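Local coordinates for protein delta-aminolevulinic acid dehydratase (PDB 3OBK) that catalyses, as a porphobilinogen synthase, the condensation of two molecules of 5-aminolevulinate into the pyrrole porphobilinogen, an early step in making tetrapyrroles such as haem, at residues A[47-53]-A[89-95]; A[79-83]-A[126-130]; A[37-41]-A[318-323]. All blocks are in the same frame, centred on the assembly; numbering follows the deposited sequence.

Contact 1: A[47-53]-A[89-95]; sequences IYPLFVH and AFMLFPK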
loop_
_atom_site.group_PDB
_atom_site.type_symbol
_atom_site.label_atom_id
_atom_site.label_comp_id
_atom_site.label_asym_id
_atom_site.label_seq_id
_atom_site.Cartn_x
_atom_site.Cartn_y
_atom_site.Cartn_z
ATOM N N ILE A 47 -16.816 13.551 25.989
ATOM C CA ILE A 47 -16.502 14.889 26.435
ATOM C C ILE A 47 -17.817 15.671 26.496
ATOM O O ILE A 47 -18.589 15.685 25.526
ATOM C CB ILE A 47 -15.541 15.589 25.445
ATOM C CG1 ILE A 47 -14.282 14.755 25.206
ATOM C CG2 ILE A 47 -15.136 16.887 25.962
ATOM C CD1 ILE A 47 -13.408 15.269 24.112
ATOM N N TYR A 48 -18.070 16.340 27.615
ATOM C CA TYR A 48 -19.335 17.034 27.814
ATOM C C TYR A 48 -19.124 18.540 27.696
ATOM O O TYR A 48 -18.392 19.132 28.496
ATOM C CB TYR A 48 -19.878 16.679 29.209
ATOM C CG TYR A 48 -21.282 17.150 29.547
ATOM C CD1 TYR A 48 -22.234 17.327 28.561
ATOM C CD2 TYR A 48 -21.669 17.357 30.868
ATOM C CE1 TYR A 48 -23.520 17.728 28.865
ATOM C CE2 TYR A 48 -22.981 17.748 31.194
ATOM C CZ TYR A 48 -23.895 17.933 30.168
ATOM O OH TYR A 48 -25.178 18.349 30.390
ATOM N N PRO A 49 -19.751 19.176 26.698
ATOM C CA PRO A 49 -19.518 20.599 26.536
ATOM C C PRO A 49 -20.594 21.464 27.189
ATOM O O PRO A 49 -21.781 21.227 26.972
ATOM C CB PRO A 49 -19.509 20.792 25.002
ATOM C CG PRO A 49 -19.785 19.453 24.396
ATOM C CD PRO A 49 -20.422 18.641 25.511
ATOM N N LEU A 50 -20.158 22.450 27.974
ATOM C CA LEU A 50 -21.070 23.283 28.752
ATOM C C LEU A 50 -20.842 24.772 28.516
ATOM O O LEU A 50 -19.766 25.202 28.073
ATOM C CB LEU A 50 -20.928 22.997 30.242
ATOM C CG LEU A 50 -21.199 21.546 30.669
ATOM C CD1 LEU A 50 -20.663 21.293 32.052
ATOM C CD2 LEU A 50 -22.714 21.238 30.555
ATOM N N PHE A 51 -21.896 25.529 28.809
ATOM C CA PHE A 51 -21.914 26.957 28.640
ATOM C C PHE A 51 -22.102 27.598 29.980
ATOM O O PHE A 51 -23.004 27.200 30.741
ATOM C CB PHE A 51 -23.094 27.359 27.767
ATOM C CG PHE A 51 -23.052 26.769 26.413
ATOM C CD1 PHE A 51 -22.253 27.331 25.426
ATOM C CD2 PHE A 51 -23.776 25.630 26.120
ATOM C CE1 PHE A 51 -22.209 26.761 24.163
ATOM C CE2 PHE A 51 -23.731 25.073 24.869
ATOM C CZ PHE A 51 -22.951 25.627 23.892
ATOM N N VAL A 52 -21.268 28.602 30.250
ATOM C CA VAL A 52 -21.369 29.387 31.468
ATOM C C VAL A 52 -21.499 30.874 31.161
ATOM O O VAL A 52 -20.867 31.384 30.245
ATOM C CB VAL A 52 -20.157 29.178 32.391
ATOM C CG1 VAL A 52 -18.869 29.477 31.674
ATOM C CG2 VAL A 52 -20.301 30.041 33.670
ATOM N N HIS A 53 -22.310 31.567 31.957
ATOM C CA HIS A 53 -22.401 33.029 31.884
ATOM C C HIS A 53 -22.326 33.674 33.262
ATOM O O HIS A 53 -22.480 33.013 34.279
ATOM C CB HIS A 53 -23.657 33.469 31.107
ATOM C CG HIS A 53 -24.966 33.180 31.786
ATOM N ND1 HIS A 53 -26.165 33.653 31.292
ATOM C CD2 HIS A 53 -25.273 32.477 32.903
ATOM C CE1 HIS A 53 -27.149 33.274 32.089
ATOM N NE2 HIS A 53 -26.636 32.548 33.067
ATOM N N ALA A 89 -14.259 14.352 31.232
ATOM C CA ALA A 89 -13.761 15.493 30.442
ATOM C C ALA A 89 -14.841 16.480 30.049
ATOM O O ALA A 89 -15.853 16.116 29.476
ATOM C CB ALA A 89 -13.054 14.998 29.202
ATOM N N PHE A 90 -14.568 17.748 30.287
ATOM C CA PHE A 90 -15.563 18.791 30.159
ATOM C C PHE A 90 -14.957 19.962 29.421
ATOM O O PHE A 90 -13.856 20.415 29.730
ATOM C CB PHE A 90 -16.029 19.264 31.543
ATOM C CG PHE A 90 -16.561 18.175 32.404
ATOM C CD1 PHE A 90 -17.902 17.938 32.464
ATOM C CD2 PHE A 90 -15.715 17.370 33.124
ATOM C CE1 PHE A 90 -18.395 16.928 33.246
ATOM C CE2 PHE A 90 -16.194 16.355 33.893
ATOM C CZ PHE A 90 -17.541 16.122 33.942
ATOM N N MET A 91 -15.693 20.461 28.455
ATOM C CA MET A 91 -15.226 21.525 27.594
ATOM C C MET A 91 -16.082 22.728 28.008
ATOM O O MET A 91 -17.280 22.575 28.213
ATOM C CB MET A 91 -15.472 21.062 26.149
ATOM C CG MET A 91 -14.765 21.747 25.020
ATOM S SD MET A 91 -15.081 20.841 23.431
ATOM C CE MET A 91 -13.662 19.761 23.234
ATOM N N LEU A 92 -15.479 23.905 28.157
ATOM C CA LEU A 92 -16.188 25.092 28.664
ATOM C C LEU A 92 -16.202 26.279 27.715
ATOM O O LEU A 92 -15.167 26.747 27.260
ATOM C CB LEU A 92 -15.567 25.582 29.976
ATOM C CG LEU A 92 -15.219 24.574 31.054
ATOM C CD1 LEU A 92 -14.588 25.364 32.171
ATOM C CD2 LEU A 92 -16.445 23.791 31.527
ATOM N N PHE A 93 -17.385 26.799 27.469
ATOM C CA PHE A 93 -17.558 27.931 26.600
ATOM C C PHE A 93 -18.197 29.066 27.408
ATOM O O PHE A 93 -19.119 28.828 28.175
ATOM C CB PHE A 93 -18.482 27.534 25.464
ATOM C CG PHE A 93 -17.947 26.449 24.582
ATOM C CD1 PHE A 93 -17.012 26.730 23.599
ATOM C CD2 PHE A 93 -18.444 25.174 24.666
ATOM C CE1 PHE A 93 -16.563 25.737 22.752
ATOM C CE2 PHE A 93 -18.020 24.187 23.820
ATOM C CZ PHE A 93 -17.087 24.448 22.871
ATOM N N PRO A 94 -17.692 30.292 27.270
ATOM C CA PRO A 94 -18.292 31.439 27.957
ATOM C C PRO A 94 -19.239 32.264 27.088
ATOM O O PRO A 94 -18.887 32.641 25.980
ATOM C CB PRO A 94 -17.085 32.285 28.312
ATOM C CG PRO A 94 -16.131 32.032 27.216
ATOM C CD PRO A 94 -16.390 30.637 26.691
ATOM N N LYS A 95 -20.440 32.521 27.597
ATOM C CA LYS A 95 -21.294 33.584 27.057
ATOM C C LYS A 95 -20.838 34.871 27.743
ATOM O O LYS A 95 -21.045 35.050 28.925
ATOM C CB LYS A 95 -22.791 33.260 27.276
ATOM C CG LYS A 95 -23.759 34.429 27.577
ATOM C CD LYS A 95 -23.882 35.465 26.470
ATOM C CE LYS A 95 -25.175 36.346 26.626
ATOM N NZ LYS A 95 -25.343 37.107 27.945
HETATM O O HOH W 1 -27.561 35.420 29.125
#
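Phe93 lies beside Leu50, Phe51 and Pro49 of the neighbouring strand, and its side chain can be followed outward. CB sits 3.7 Å from Leu50 O and also meets the Phe51 ring, its distance to Phe51 CD1 being 3.8 Å. With CG anti to the carbonyl carbon (chi1 -63°), the ring runs back along the sheet: CD2 lies 4.1 Å from Phe51 CE1, and CE2 reaches Pro49 CB at 3.9 Å, a contact made at the ring edge and in its plane. The Phe51 and Phe93 ring planes are 28° apart but slid so far past each other that they hardly overlap. Farther out, Phe93 touches bound porphobilinogen and packs edge-to-face with Phe222.

The backbones supply the frame. Strands 47-53 and 89-95 run parallel, 25° between their directions, and six N-H...O=C bonds alternate along them, among them Phe93 N to Leu50 O at 2.9 Å. Pro49 and Pro94 fit this ladder because it uses the nitrogens of their neighbours. Side chains alternate too: Ile47, Pro49, Met91 and Phe93 also meet strand 287-291, whereas Tyr48, Leu50, Phe90 and Leu92 face helices 72-84 and 114-125. These strands are the first two of the TIM barrel, joined by a beta-alpha-beta crossover through helix 72-84.

Toward the C-terminal ends, a water bridges His53 ND1 (3.1 Å from its oxygen) and Lys95 NZ (3.0 Å), accepting from the lysine, while His53 NE2 bonds Thr57 O. Cross-strand cohesion therefore comes from main-chain bonds and hydrocarbon contacts, with the polar side-chain link confined to that end, and the apolar packing leaves Phe93 touching both the neighbouring strand and the product, consistent with a hydrophobic part of the pocket lining.

Contact 2: A[79-83]-A[126-130]; sequences VGEAR and FPDVL
Arg83 and Phe126 lie side by side and point opposite ways, their flat groups inclined by 31°. Each covers the other with an aliphatic carbon: Arg83 CD stands over the phenyl face, 3.9 Å from the centroid and 22° off the ring normal, in a CH-pi contact, while Phe126 CB lies over the centre of the guanidinium, 3.4 Å from Arg83 CZ. A bend at chi3 of the arginine turns its end along the phenylalanine side chain in this way.

The guanidinium edge is taken by Asp128. Arg83 NH2 donates to Asp128 OD2 at 2.8 Å, close to the guanidinium plane and onto the syn lone pair, and a weak bond from Arg83 NH1 to the same OD2, at 3.0 Å, forks the salt bridge onto one oxygen. Carboxylate and guanidinium are strongly twisted against each other, by 59°, so the pairing is not the flat two-oxygen kind. Asp128 CG stands between the backbone N and the carbonyl carbon, which brings the carboxylate round toward the arginine, within a type I turn closed by Val129 N to Phe126 O at 2.9 Å.

The rest of the phenyl ring meets the helix itself: CE2 is 3.7 Å from Val79 CG1, and CZ is 3.7 Å from Gly80 CA, where the lack of a side chain lets the ring approach the backbone. Val79 CG1 also touches Val129 CG2 at 4.1 Å, the inner part of the patch, which continues to Leu50 and Phe90 of the barrel strands. Helix 72-84 is thus joined to the turn between helix 114-125 and strand 130-135, two adjacent pieces of the barrel's outer layer. Chemically, the join grades from buried hydrocarbon to an ion pair at the surface, where solvent would be expected to weaken the charge attraction.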
loop_
_atom_site.group_PDB
_atom_site.type_symbol
_atom_site.label_atom_id
_atom_site.label_comp_id
_atom_site.label_asym_id
_atom_site.label_seq_id
_atom_site.Cartn_x
_atom_site.Cartn_y
_atom_site.Cartn_z
ATOM N N VAL A 79 -21.246 19.809 36.352
ATOM C CA VAL A 79 -20.035 19.016 36.263
ATOM C C VAL A 79 -20.056 17.852 37.255
ATOM O O VAL A 79 -19.713 16.704 36.911
ATOM C CB VAL A 79 -18.786 19.880 36.425
ATOM C CG1 VAL A 79 -17.542 19.018 36.699
ATOM C CG2 VAL A 79 -18.594 20.730 35.166
ATOM N N GLY A 80 -20.486 18.146 38.473
ATOM C CA GLY A 80 -20.640 17.143 39.509
ATOM C C GLY A 80 -21.571 15.981 39.175
ATOM O O GLY A 80 -21.262 14.852 39.507
ATOM N N GLU A 81 -22.725 16.267 38.563
ATOM C CA GLU A 81 -23.661 15.210 38.172
ATOM C C GLU A 81 -23.053 14.336 37.039
ATOM O O GLU A 81 -23.156 13.111 37.050
ATOM C CB GLU A 81 -24.998 15.803 37.716
ATOM C CG GLU A 81 -26.034 14.721 37.407
ATOM C CD GLU A 81 -27.317 15.214 36.742
ATOM O OE1 GLU A 81 -27.497 16.428 36.614
ATOM O OE2 GLU A 81 -28.159 14.369 36.358
ATOM N N ALA A 82 -22.414 15.000 36.077
ATOM C CA ALA A 82 -21.756 14.327 34.985
ATOM C C ALA A 82 -20.578 13.498 35.507
ATOM O O ALA A 82 -20.423 12.335 35.122
ATOM C CB ALA A 82 -21.324 15.318 33.918
ATOM N N ARG A 83 -19.793 14.039 36.434
ATOM C CA ARG A 83 -18.715 13.221 37.016
ATOM C C ARG A 83 -19.230 11.898 37.593
ATOM O O ARG A 83 -18.629 10.837 37.388
ATOM C CB ARG A 83 -17.962 13.979 38.096
ATOM C CG ARG A 83 -16.949 14.955 37.521
ATOM C CD ARG A 83 -16.517 15.976 38.558
ATOM N NE ARG A 83 -15.795 15.386 39.697
ATOM C CZ ARG A 83 -14.502 15.039 39.687
ATOM N NH1 ARG A 83 -13.754 15.179 38.589
ATOM N NH2 ARG A 83 -13.939 14.558 40.789
ATOM N N PHE A 126 -13.411 20.178 42.092
ATOM C CA PHE A 126 -13.109 18.795 41.693
ATOM C C PHE A 126 -11.676 18.773 41.176
ATOM O O PHE A 126 -11.453 18.858 39.976
ATOM C CB PHE A 126 -14.037 18.321 40.558
ATOM C CG PHE A 126 -15.474 18.673 40.747
ATOM C CD1 PHE A 126 -16.259 17.968 41.649
ATOM C CD2 PHE A 126 -16.044 19.707 40.034
ATOM C CE1 PHE A 126 -17.565 18.286 41.836
ATOM C CE2 PHE A 126 -17.366 20.029 40.229
ATOM C CZ PHE A 126 -18.129 19.307 41.122
ATOM N N PRO A 127 -10.693 18.667 42.073
ATOM C CA PRO A 127 -9.284 18.903 41.698
ATOM C C PRO A 127 -8.692 18.019 40.609
ATOM O O PRO A 127 -7.707 18.431 39.966
ATOM C CB PRO A 127 -8.541 18.691 43.012
ATOM C CG PRO A 127 -9.541 19.073 44.055
ATOM C CD PRO A 127 -10.858 18.580 43.536
ATOM N N ASP A 128 -9.290 16.853 40.377
ATOM C CA ASP A 128 -8.836 15.945 39.330
ATOM C C ASP A 128 -9.675 16.014 38.037
ATOM O O ASP A 128 -9.510 15.168 37.145
ATOM C CB ASP A 128 -8.834 14.516 39.871
ATOM C CG ASP A 128 -10.232 13.996 40.199
ATOM O OD1 ASP A 128 -10.349 12.800 40.489
ATOM O OD2 ASP A 128 -11.215 14.772 40.170
ATOM N N VAL A 129 -10.580 16.994 37.934
ATOM C CA VAL A 129 -11.454 17.103 36.749
ATOM C C VAL A 129 -10.601 17.385 35.515
ATOM O O VAL A 129 -9.594 18.085 35.603
ATOM C CB VAL A 129 -12.561 18.236 36.925
ATOM C CG1 VAL A 129 -11.931 19.655 36.921
ATOM C CG2 VAL A 129 -13.679 18.128 35.856
ATOM N N LEU A 130 -10.995 16.841 34.370
ATOM C CA LEU A 130 -10.331 17.193 33.099
ATOM C C LEU A 130 -11.040 18.364 32.360
ATOM O O LEU A 130 -12.169 18.228 31.916
ATOM C CB LEU A 130 -10.249 15.957 32.212
ATOM C CG LEU A 130 -9.179 15.994 31.131
ATOM C CD1 LEU A 130 -7.806 15.960 31.793
ATOM C CD2 LEU A 130 -9.361 14.828 30.160
#

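Contact 3: A[37-41]-A[318-323]; sequences QENLV and LKSFRR. With EDO (1,2-ethanediol), chain Y; EDO (1,2-ethanediol), chain M.
Residues 37-41 belong to the extended N-terminal region that leads from helix 30-36 into the first strand of the TIM barrel, and they lie along helix 310-324, which precedes the barrel's last strand. The direct hydrogen bond between them runs from Arg322 NE to Leu40 O, 2.8 Å long with an N-H...O angle of 158°; the acceptor lies in the guanidinium plane and the donor nearly along the C=O axis. A bend at chi2 (98°) helps carry the arginine to that carbonyl.

Next to it, Lys319 curls over the loop, its CE 3.5 Å from Asn39 O, a carbonyl that also accepts from Gln37 NE2 at 2.9 Å. Lys319 NZ and Gln37 NE2 are 3.2 Å apart but both are donors; they share Tyr356 OXT of the second subunit, the C-terminal carboxylate, and the lysine also bonds Ser244 of the third subunit. Val41 CG2 packs on the helix backbone, 3.7 Å from Lys319 N.

Toward the end of the helix, the Asn39 amide lies against Arg323 CA, with ND2 3.6 Å from that atom. A water links Asn39 ND2, 2.9 Å from its oxygen, to Arg323 O, while ND2 also bonds Ser244 O of the third subunit. The Arg323 guanidinium leads away to a salt bridge with Asp274 of that subunit. An ethanediol, probably from the crystallisation liquor, accepts from Leu40 N and is also hydrogen-bonded to Leu40 N of the second subunit.

Polar groups buried here are thus satisfied partly across subunit boundaries, a layout consistent with the N-terminal arms that hold porphobilinogen synthase octamers together.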
loop_
_atom_site.group_PDB
_atom_site.type_symbol
_atom_site.label_atom_id
_atom_site.label_comp_id
_atom_site.label_asym_id
_atom_site.label_seq_id
_atom_site.Cartn_x
_atom_site.Cartn_y
_atom_site.Cartn_z
ATOM N N GLN A 37 -18.047 -8.251 18.178
ATOM C CA GLN A 37 -18.305 -6.805 18.144
ATOM C C GLN A 37 -17.009 -6.006 18.128
ATOM O O GLN A 37 -16.187 -6.148 18.999
ATOM C CB GLN A 37 -19.133 -6.436 19.384
ATOM C CG GLN A 37 -19.531 -4.992 19.551
ATOM C CD GLN A 37 -20.351 -4.730 20.816
ATOM O OE1 GLN A 37 -21.040 -5.610 21.322
ATOM N NE2 GLN A 37 -20.317 -3.495 21.296
ATOM N N GLU A 38 -16.826 -5.153 17.140
ATOM C CA GLU A 38 -15.540 -4.526 16.918
ATOM C C GLU A 38 -15.349 -3.237 17.699
ATOM O O GLU A 38 -14.235 -2.773 17.825
ATOM C CB GLU A 38 -15.369 -4.171 15.443
ATOM C CG GLU A 38 -15.565 -5.310 14.418
ATOM C CD GLU A 38 -15.568 -4.792 12.946
ATOM O OE1 GLU A 38 -15.037 -3.669 12.703
ATOM O OE2 GLU A 38 -16.115 -5.487 12.044
ATOM N N ASN A 39 -16.429 -2.598 18.142
ATOM C CA ASN A 39 -16.313 -1.290 18.812
ATOM C C ASN A 39 -17.244 -1.199 20.010
ATOM O O ASN A 39 -18.320 -1.813 20.033
ATOM C CB ASN A 39 -16.569 -0.147 17.852
ATOM C CG ASN A 39 -15.498 -0.022 16.767
ATOM O OD1 ASN A 39 -14.474 0.639 16.972
ATOM N ND2 ASN A 39 -15.738 -0.646 15.601
ATOM N N LEU A 40 -16.794 -0.442 21.007
ATOM C CA LEU A 40 -17.440 -0.325 22.315
ATOM C C LEU A 40 -17.439 1.150 22.689
ATOM O O LEU A 40 -16.518 1.878 22.340
ATOM C CB LEU A 40 -16.646 -1.104 23.355
ATOM C CG LEU A 40 -16.714 -2.623 23.232
ATOM C CD1 LEU A 40 -15.630 -3.327 24.073
ATOM C CD2 LEU A 40 -18.100 -3.133 23.623
ATOM N N VAL A 41 -18.479 1.597 23.373
ATOM C CA VAL A 41 -18.556 2.967 23.839
ATOM C C VAL A 41 -18.521 2.907 25.343
ATOM O O VAL A 41 -19.196 2.077 25.937
ATOM C CB VAL A 41 -19.890 3.644 23.419
ATOM C CG1 VAL A 41 -20.055 4.934 24.105
ATOM C CG2 VAL A 41 -19.980 3.832 21.928
ATOM N N LEU A 318 -23.457 7.411 18.952
ATOM C CA LEU A 318 -22.167 7.325 19.667
ATOM C C LEU A 318 -21.326 6.102 19.231
ATOM O O LEU A 318 -20.116 6.202 19.054
ATOM C CB LEU A 318 -22.392 7.326 21.174
ATOM C CG LEU A 318 -23.118 8.539 21.768
ATOM C CD1 LEU A 318 -23.264 8.386 23.255
ATOM C CD2 LEU A 318 -22.383 9.839 21.434
ATOM N N LYS A 319 -21.987 4.970 19.026
ATOM C CA LYS A 319 -21.332 3.801 18.474
ATOM C C LYS A 319 -20.780 4.092 17.089
ATOM O O LYS A 319 -19.674 3.673 16.775
ATOM C CB LYS A 319 -22.287 2.600 18.412
ATOM C CG LYS A 319 -21.673 1.298 18.003
ATOM C CD LYS A 319 -20.531 0.878 18.911
ATOM C CE LYS A 319 -20.966 0.518 20.302
ATOM N NZ LYS A 319 -21.790 -0.756 20.360
ATOM N N SER A 320 -21.533 4.829 16.278
ATOM C CA SER A 320 -21.054 5.217 14.950
ATOM C C SER A 320 -19.776 6.093 14.953
ATOM O O SER A 320 -18.882 5.834 14.195
ATOM C CB SER A 320 -22.184 5.880 14.149
ATOM O OG SER A 320 -23.156 4.892 13.777
ATOM N N PHE A 321 -19.680 7.088 15.822
ATOM C CA PHE A 321 -18.449 7.902 15.935
ATOM C C PHE A 321 -17.226 7.055 16.263
ATOM O O PHE A 321 -16.089 7.300 15.821
ATOM C CB PHE A 321 -18.569 8.901 17.074
ATOM C CG PHE A 321 -19.247 10.137 16.698
ATOM C CD1 PHE A 321 -18.645 11.024 15.815
ATOM C CD2 PHE A 321 -20.483 10.452 17.230
ATOM C CE1 PHE A 321 -19.300 12.180 15.457
ATOM C CE2 PHE A 321 -21.104 11.605 16.889
ATOM C CZ PHE A 321 -20.535 12.457 16.008
ATOM N N ARG A 322 -17.493 6.053 17.073
ATOM C CA ARG A 322 -16.476 5.203 17.575
ATOM C C ARG A 322 -16.010 4.234 16.481
ATOM O O ARG A 322 -14.820 4.104 16.260
ATOM C CB ARG A 322 -17.053 4.523 18.796
ATOM C CG ARG A 322 -16.056 4.069 19.751
ATOM C CD ARG A 322 -15.756 4.961 20.979
ATOM N NE ARG A 322 -14.899 4.028 21.729
ATOM C CZ ARG A 322 -13.585 4.087 21.904
ATOM N NH1 ARG A 322 -12.965 3.091 22.518
ATOM N NH2 ARG A 322 -12.889 5.136 21.564
ATOM N N ARG A 323 -16.935 3.604 15.763
ATOM C CA ARG A 323 -16.589 2.731 14.644
ATOM C C ARG A 323 -15.790 3.501 13.561
ATOM O O ARG A 323 -14.789 3.015 13.052
ATOM C CB ARG A 323 -17.847 2.152 14.027
ATOM C CG ARG A 323 -17.621 1.247 12.815
ATOM C CD ARG A 323 -18.864 1.099 11.898
ATOM N NE ARG A 323 -19.309 2.417 11.492
ATOM C CZ ARG A 323 -20.473 3.003 11.776
ATOM N NH1 ARG A 323 -21.452 2.374 12.410
ATOM N NH2 ARG A 323 -20.668 4.247 11.370
HETATM C C1 EDO Y . -12.692 -2.128 21.395
HETATM O O1 EDO Y . -11.515 -2.664 22.016
HETATM C C2 EDO Y . -12.667 -0.618 21.521
HETATM O O2 EDO Y . -13.721 -0.076 20.739
HETATM C C1 EDO M . -22.482 -4.775 25.986
HETATM O O1 EDO M . -22.720 -5.969 26.743
HETATM C C2 EDO M . -21.338 -4.936 24.973
HETATM O O2 EDO M . -21.765 -5.748 23.880
HETATM O O HOH W 2 -14.121 0.066 13.285
HETATM O O HOH W 3 -12.661 2.378 15.526
#

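How the contacts relate
Contacts 1 and 2 are neighbours, with centres about 12 Å apart, and they touch: Phe90 CE1 packs on Ala82 CB at 3.4 Å and Phe90 CD2 on Val129 CG2 at 3.5 Å. Phe90 N lies 2.9 Å from Leu130 O, a probable hydrogen bond that carries the sheet on to strand 130-135. Contact 1 reaches the porphobilinogen pocket through Phe93; contact 2 lies on the outer side of the same strands. Contact 3 stands apart, its centre about 24 Å from that of contact 1 and 25 Å from that of contact 2. Along the chain it encloses both, and the Leu318 side chain is about 13 Å from bound product.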